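Local coordinates for beta-glucoside phosphorylase BglX (Unidentified, PDB 5VQE), which probably cleaves beta-glucosides by phosphorolysis, a glycoside hydrolase family 3 enzyme that transfers the glucosyl unit to phosphate, at residues A[145-153]-A[163-172]. Numbering follows the deposited sequence.
With G2F (2-deoxy-2-fluoro-alpha-D-glucopyranose), chain B.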
ATOM      1  N   TYR A 145       1.817  -6.643  -4.678  1.00 10.08           N
ATOM      2  CA  TYR A 145       1.072  -6.865  -3.445  1.00  8.90           C
ATOM      3  C   TYR A 145      -0.020  -5.808  -3.311  1.00  9.41           C
ATOM      4  O   TYR A 145      -0.066  -5.076  -2.320  1.00 11.26           O
ATOM      5  CB  TYR A 145       2.011  -6.814  -2.237  1.00 11.68           C
ATOM      6  CG  TYR A 145       2.907  -8.011  -2.014  1.00 10.84           C
ATOM      7  CD1 TYR A 145       2.528  -9.291  -2.402  1.00 11.34           C
ATOM      8  CD2 TYR A 145       4.125  -7.859  -1.359  1.00 12.62           C
ATOM      9  CE1 TYR A 145       3.344 -10.381  -2.156  1.00 11.73           C
ATOM     10  CE2 TYR A 145       4.941  -8.942  -1.106  1.00 13.69           C
ATOM     11  CZ  TYR A 145       4.551 -10.198  -1.500  1.00 12.42           C
ATOM     12  OH  TYR A 145       5.386 -11.265  -1.235  1.00 14.54           O
ATOM     13  N   GLU A 146      -0.863  -5.688  -4.328  1.00 10.54           N
ATOM     14  CA  GLU A 146      -1.917  -4.686  -4.389  1.00 11.66           C
ATOM     15  C   GLU A 146      -3.026  -5.240  -5.272  1.00 10.57           C
ATOM     16  O   GLU A 146      -2.775  -6.115  -6.106  1.00  9.58           O
ATOM     17  CB  GLU A 146      -1.401  -3.365  -4.970  1.00 10.20           C
ATOM     18  CG  GLU A 146       0.001  -2.933  -4.547  1.00 12.24           C
ATOM     19  CD  GLU A 146       0.086  -2.346  -3.152  1.00 13.84           C
ATOM     20  OE1 GLU A 146      -0.949  -1.903  -2.604  1.00 14.12           O
ATOM     21  OE2 GLU A 146       1.216  -2.318  -2.604  1.00 13.96           O
ATOM     22  N   PRO A 147      -4.253  -4.716  -5.156  1.00 10.11           N
ATOM     23  CA  PRO A 147      -4.720  -3.519  -4.456  1.00 12.47           C
ATOM     24  C   PRO A 147      -5.191  -3.714  -3.025  1.00 13.92           C
ATOM     25  O   PRO A 147      -5.628  -4.780  -2.600  1.00 10.96           O
ATOM     26  CB  PRO A 147      -5.901  -3.075  -5.314  1.00 12.81           C
ATOM     27  CG  PRO A 147      -6.511  -4.373  -5.728  1.00 11.74           C
ATOM     28  CD  PRO A 147      -5.335  -5.309  -5.968  1.00 10.51           C
ATOM     29  N   ILE A 148      -5.095  -2.617  -2.293  1.00 11.20           N
ATOM     30  CA  ILE A 148      -5.619  -2.521  -0.939  1.00 10.43           C
ATOM     31  C   ILE A 148      -7.121  -2.303  -1.018  1.00 11.03           C
ATOM     32  O   ILE A 148      -7.585  -1.311  -1.594  1.00 10.13           O
ATOM     33  CB  ILE A 148      -4.932  -1.382  -0.174  1.00  9.98           C
ATOM     34  CG1 ILE A 148      -3.468  -1.761   0.077  1.00 12.00           C
ATOM     35  CG2 ILE A 148      -5.645  -1.086   1.152  1.00 10.13           C
ATOM     36  CD1 ILE A 148      -2.616  -0.629   0.558  1.00 13.71           C
ATOM     37  N   ILE A 149      -7.881  -3.229  -0.440  1.00  8.70           N
ATOM     38  CA  ILE A 149      -9.334  -3.123  -0.419  1.00  9.51           C
ATOM     39  C   ILE A 149      -9.807  -3.020   1.022  1.00 10.06           C
ATOM     40  O   ILE A 149     -10.940  -3.387   1.346  1.00 11.87           O
ATOM     41  CB  ILE A 149      -9.998  -4.299  -1.161  1.00 11.67           C
ATOM     42  CG1 ILE A 149      -9.539  -5.645  -0.590  1.00 11.75           C
ATOM     43  CG2 ILE A 149      -9.705  -4.192  -2.649  1.00 10.75           C
ATOM     44  CD1 ILE A 149     -10.330  -6.828  -1.141  1.00 11.95           C
ATOM     45  N   ASP A 150      -8.947  -2.501   1.897  1.00 12.90           N
ATOM     46  CA  ASP A 150      -9.398  -2.053   3.205  1.00 11.89           C
ATOM     47  C   ASP A 150     -10.359  -0.884   3.050  1.00 14.77           C
ATOM     48  O   ASP A 150     -10.308  -0.132   2.075  1.00 11.50           O
ATOM     49  CB  ASP A 150      -8.221  -1.611   4.070  1.00 13.08           C
ATOM     50  CG  ASP A 150      -7.214  -2.715   4.300  1.00 14.52           C
ATOM     51  OD1 ASP A 150      -7.633  -3.884   4.411  1.00 11.31           O
ATOM     52  OD2 ASP A 150      -6.005  -2.396   4.391  1.00 13.98           O
ATOM     53  N   ILE A 151     -11.237  -0.732   4.038  1.00 12.25           N
ATOM     54  CA  ILE A 151     -12.201   0.362   4.090  1.00 12.07           C
ATOM     55  C   ILE A 151     -11.696   1.354   5.122  1.00 12.64           C
ATOM     56  O   ILE A 151     -11.410   0.973   6.260  1.00 12.42           O
ATOM     57  CB  ILE A 151     -13.607  -0.147   4.465  1.00 11.18           C
ATOM     58  CG1 ILE A 151     -14.090  -1.219   3.489  1.00 12.46           C
ATOM     59  CG2 ILE A 151     -14.596   1.009   4.518  1.00 15.46           C
ATOM     60  CD1 ILE A 151     -15.334  -1.960   3.965  1.00 14.43           C
ATOM     61  N   ASP A 152     -11.589   2.629   4.740  1.00 12.21           N
ATOM     62  CA  ASP A 152     -11.093   3.663   5.653  1.00 16.20           C
ATOM     63  C   ASP A 152     -12.226   4.157   6.559  1.00 17.48           C
ATOM     64  O   ASP A 152     -12.585   5.334   6.581  1.00 17.21           O
ATOM     65  CB  ASP A 152     -10.472   4.811   4.862  1.00 17.09           C
ATOM     66  CG  ASP A 152      -9.567   5.696   5.708  1.00 18.53           C
ATOM     67  OD1 ASP A 152      -9.041   5.217   6.734  1.00 14.28           O
ATOM     68  OD2 ASP A 152      -9.361   6.876   5.330  1.00 16.64           O
ATOM     69  N   MET A 153     -12.787   3.218   7.328  1.00 15.47           N
ATOM     70  CA  MET A 153     -13.847   3.562   8.269  1.00 18.32           C
ATOM     71  C   MET A 153     -13.332   4.477   9.370  1.00 20.19           C
ATOM     72  O   MET A 153     -13.906   5.541   9.627  1.00 23.95           O
ATOM     73  CB  MET A 153     -14.442   2.302   8.900  1.00 19.19           C
ATOM     74  CG  MET A 153     -15.313   1.465   8.024  1.00 25.88           C
ATOM     75  SD  MET A 153     -16.203   0.235   9.009  1.00 28.85           S
ATOM     76  CE  MET A 153     -17.047  -0.663   7.704  1.00 27.15           C
ATOM     77  N   ARG A 163      -3.773   5.027   1.750  1.00 12.33           N
ATOM     78  CA  ARG A 163      -3.497   3.776   1.052  1.00 11.33           C
ATOM     79  C   ARG A 163      -4.766   3.107   0.546  1.00 11.93           C
ATOM     80  O   ARG A 163      -4.675   2.162  -0.250  1.00 11.36           O
ATOM     81  CB  ARG A 163      -2.736   2.811   1.965  1.00 12.35           C
ATOM     82  CG  ARG A 163      -1.345   3.297   2.378  1.00 15.45           C
ATOM     83  CD  ARG A 163      -0.726   2.348   3.390  1.00 14.12           C
ATOM     84  NE  ARG A 163      -0.209   1.127   2.782  1.00 16.34           N
ATOM     85  CZ  ARG A 163      -0.029  -0.016   3.436  1.00 18.30           C
ATOM     86  NH1 ARG A 163      -0.339  -0.108   4.727  1.00 17.19           N
ATOM     87  NH2 ARG A 163       0.446  -1.075   2.798  1.00 16.76           N
ATOM     88  N   THR A 164      -5.932   3.563   0.989  1.00 10.08           N
ATOM     89  CA  THR A 164      -7.214   3.015   0.578  1.00 11.16           C
ATOM     90  C   THR A 164      -7.852   3.897  -0.488  1.00 12.64           C
ATOM     91  O   THR A 164      -7.439   5.033  -0.733  1.00 12.28           O
ATOM     92  CB  THR A 164      -8.181   2.894   1.765  1.00 12.58           C
ATOM     93  OG1 THR A 164      -8.703   4.189   2.094  1.00 14.40           O
ATOM     94  CG2 THR A 164      -7.509   2.295   2.990  1.00 12.63           C
ATOM     95  N   TYR A 165      -8.892   3.352  -1.114  1.00 11.35           N
ATOM     96  CA  TYR A 165      -9.774   4.107  -1.986  1.00 10.39           C
ATOM     97  C   TYR A 165     -10.905   4.775  -1.211  1.00 16.21           C
ATOM     98  O   TYR A 165     -11.953   5.091  -1.788  1.00 13.51           O
ATOM     99  CB  TYR A 165     -10.340   3.197  -3.085  1.00 10.58           C
ATOM    100  CG  TYR A 165      -9.278   2.643  -4.000  1.00 13.27           C
ATOM    101  CD1 TYR A 165      -8.516   3.485  -4.800  1.00 11.67           C
ATOM    102  CD2 TYR A 165      -9.025   1.280  -4.060  1.00 13.28           C
ATOM    103  CE1 TYR A 165      -7.531   2.986  -5.630  1.00 12.91           C
ATOM    104  CE2 TYR A 165      -8.040   0.774  -4.895  1.00 14.94           C
ATOM    105  CZ  TYR A 165      -7.298   1.633  -5.670  1.00 14.78           C
ATOM    106  OH  TYR A 165      -6.317   1.133  -6.489  1.00 16.74           O
ATOM    107  N   GLY A 166     -10.708   5.004   0.082  1.00 13.63           N
ATOM    108  CA  GLY A 166     -11.668   5.735   0.878  1.00 15.33           C
ATOM    109  C   GLY A 166     -12.564   4.835   1.697  1.00 16.27           C
ATOM    110  O   GLY A 166     -12.185   3.713   2.042  1.00 13.73           O
ATOM    111  N   SER A 167     -13.766   5.314   2.007  1.00 10.53           N
ATOM    112  CA  SER A 167     -14.632   4.648   2.970  1.00 17.16           C
ATOM    113  C   SER A 167     -15.916   4.106   2.357  1.00 17.96           C
ATOM    114  O   SER A 167     -16.768   3.606   3.096  1.00 20.10           O
ATOM    115  CB  SER A 167     -14.968   5.611   4.110  1.00 18.88           C
ATOM    116  OG  SER A 167     -15.622   6.769   3.620  1.00 20.93           O
ATOM    117  N   ASP A 168     -16.084   4.182   1.034  1.00 16.74           N
ATOM    118  CA  ASP A 168     -17.297   3.683   0.397  1.00 17.38           C
ATOM    119  C   ASP A 168     -17.039   2.335  -0.264  1.00 16.09           C
ATOM    120  O   ASP A 168     -16.298   2.276  -1.261  1.00 13.48           O
ATOM    121  CB  ASP A 168     -17.819   4.678  -0.636  1.00 19.48           C
ATOM    122  CG  ASP A 168     -19.080   4.181  -1.327  1.00 25.72           C
ATOM    123  OD1 ASP A 168     -20.099   3.985  -0.639  1.00 34.52           O
ATOM    124  OD2 ASP A 168     -19.051   3.961  -2.554  1.00 25.46           O
ATOM    125  N   PRO A 169     -17.642   1.246   0.213  1.00 17.06           N
ATOM    126  CA  PRO A 169     -17.368  -0.067  -0.393  1.00 16.48           C
ATOM    127  C   PRO A 169     -17.600  -0.130  -1.893  1.00 16.15           C
ATOM    128  O   PRO A 169     -16.846  -0.805  -2.600  1.00 14.56           O
ATOM    129  CB  PRO A 169     -18.323  -0.990   0.371  1.00 14.82           C
ATOM    130  CG  PRO A 169     -18.416  -0.372   1.701  1.00 17.18           C
ATOM    131  CD  PRO A 169     -18.418   1.113   1.459  1.00 17.39           C
ATOM    132  N   GLU A 170     -18.627   0.540  -2.411  1.00 15.15           N
ATOM    133  CA  GLU A 170     -18.889   0.438  -3.841  1.00 15.16           C
ATOM    134  C   GLU A 170     -17.774   1.087  -4.653  1.00 13.49           C
ATOM    135  O   GLU A 170     -17.382   0.566  -5.701  1.00 13.59           O
ATOM    136  CB  GLU A 170     -20.257   1.044  -4.169  1.00 18.44           C
ATOM    137  CG  GLU A 170     -21.407   0.369  -3.409  1.00 20.06           C
ATOM    138  CD  GLU A 170     -21.395  -1.149  -3.545  1.00 23.14           C
ATOM    139  OE1 GLU A 170     -21.391  -1.639  -4.692  1.00 22.57           O
ATOM    140  OE2 GLU A 170     -21.381  -1.849  -2.505  1.00 24.00           O
ATOM    141  N   ARG A 171     -17.217   2.198  -4.168  1.00 13.11           N
ATOM    142  CA  ARG A 171     -16.105   2.829  -4.875  1.00 14.08           C
ATOM    143  C   ARG A 171     -14.836   1.987  -4.756  1.00 14.34           C
ATOM    144  O   ARG A 171     -14.074   1.856  -5.723  1.00 12.11           O
ATOM    145  CB  ARG A 171     -15.875   4.249  -4.346  1.00 15.32           C
ATOM    146  CG  ARG A 171     -14.770   4.989  -5.077  1.00 14.77           C
ATOM    147  CD  ARG A 171     -14.658   6.477  -4.714  1.00 17.06           C
ATOM    148  NE  ARG A 171     -15.888   7.229  -4.975  1.00 15.85           N
ATOM    149  CZ  ARG A 171     -16.737   7.659  -4.045  1.00 23.38           C
ATOM    150  NH1 ARG A 171     -16.518   7.431  -2.755  1.00 15.58           N
ATOM    151  NH2 ARG A 171     -17.819   8.339  -4.406  1.00 27.42           N
ATOM    152  N   ILE A 172     -14.594   1.401  -3.582  1.00  9.99           N
ATOM    153  CA  ILE A 172     -13.451   0.507  -3.418  1.00  9.02           C
ATOM    154  C   ILE A 172     -13.514  -0.618  -4.442  1.00 12.20           C
ATOM    155  O   ILE A 172     -12.507  -0.950  -5.084  1.00 11.24           O
ATOM    156  CB  ILE A 172     -13.398  -0.038  -1.979  1.00 11.98           C
ATOM    157  CG1 ILE A 172     -13.136   1.107  -0.994  1.00 11.66           C
ATOM    158  CG2 ILE A 172     -12.309  -1.094  -1.836  1.00  9.95           C
ATOM    159  CD1 ILE A 172     -13.562   0.803   0.433  1.00 14.92           C
TER
HETATM  160  C1  G2F B 601       2.788  -6.495   5.350  1.00 13.43           C
HETATM  161  C2  G2F B 601       1.943  -5.243   4.947  1.00 16.96           C
HETATM  162  C3  G2F B 601       1.541  -5.399   3.450  1.00 11.41           C
HETATM  163  C4  G2F B 601       2.836  -5.607   2.606  1.00 13.57           C
HETATM  164  C5  G2F B 601       3.580  -6.871   3.157  1.00 12.95           C
HETATM  165  C6  G2F B 601       4.944  -7.097   2.392  1.00 13.96           C
HETATM  166  O3  G2F B 601       0.993  -4.177   3.028  1.00 11.73           O
HETATM  167  O4  G2F B 601       2.437  -5.910   1.296  1.00  9.24           O
HETATM  168  O5  G2F B 601       3.911  -6.635   4.515  1.00 12.31           O
HETATM  169  O6  G2F B 601       5.673  -5.903   2.425  1.00 14.50           O
HETATM  170  F2  G2F B 601       0.821  -5.180   5.697  1.00 13.36           F
HETATM  171  O   HOH W   1       1.399  -1.268  -0.114  1.00 13.22           O
HETATM  172  O   HOH W   2      -9.334   0.517  -0.459  1.00 10.40           O
HETATM  173  O   HOH W   3      -6.033   1.214  -2.278  1.00 13.39           O
HETATM  174  O   HOH W   4      -4.923  -0.164  -4.397  1.00 20.29           O
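Ile-148 lays its CD1 methyl over one face of the Arg-163 guanidinium, 3.7 Å from NE, while the edge of that flat group serves the polar partners. There NH2 donates to O3 of the bound fluoroglucose over 3.2 Å and also to water 1, which passes the link on to Glu-146 OE2. A bend at the third torsion (chi3 77°) turns the guanidinium so that one face meets the Ile-148 methyl and its edge the sugar; NE is salt-bridged to Glu-94 and NH1 hydrogen-bonded to the Ile-159 carbonyl.

Farther along, the contact turns to backbone polarity. Asp-152 N donates to Gly-166 O at 3.0 Å, nearly straight at the hydrogen (169°) but well above the carbonyl plane. Thr-164 holds OG1 between its own N and carbonyl carbon (chi1 76°), where it accepts from Gly-166 N in an ST turn and also bonds to Asn-161 O; the same OG1 touches Asp-152 CB at 3.3 Å, the two side chains crossing at about a right angle. A valine here would probably leave both Gly-166 N and Asn-161 O without their mate and let the turn that presents Gly-166 O relax. The Asp-152 carboxylate itself is engaged by Tyr-515 and Thr-160.

At the start of helix 169-184, Ile-172 crosses both Ile-149 and Ile-151 at about a right angle, its CD1 3.7 Å from Ile-151 CG1 and its CG2 4.0 Å from Ile-149 CB. Water 2 bridges the Ile-148 and Asp-150 carbonyls to Tyr-165 N, so buried backbone groups find mates inside the seam.

In this barrel domain the loop after strand 143-144 is thus tied to the residues leading into helix 169-184, and to its first turn, by apolar packing, one direct backbone hydrogen bond and ordered water, and the same contact helps to position a sugar-binding arginine, its cationic plane backed by a methyl and its N-H edge turned to the glucose hydroxyl.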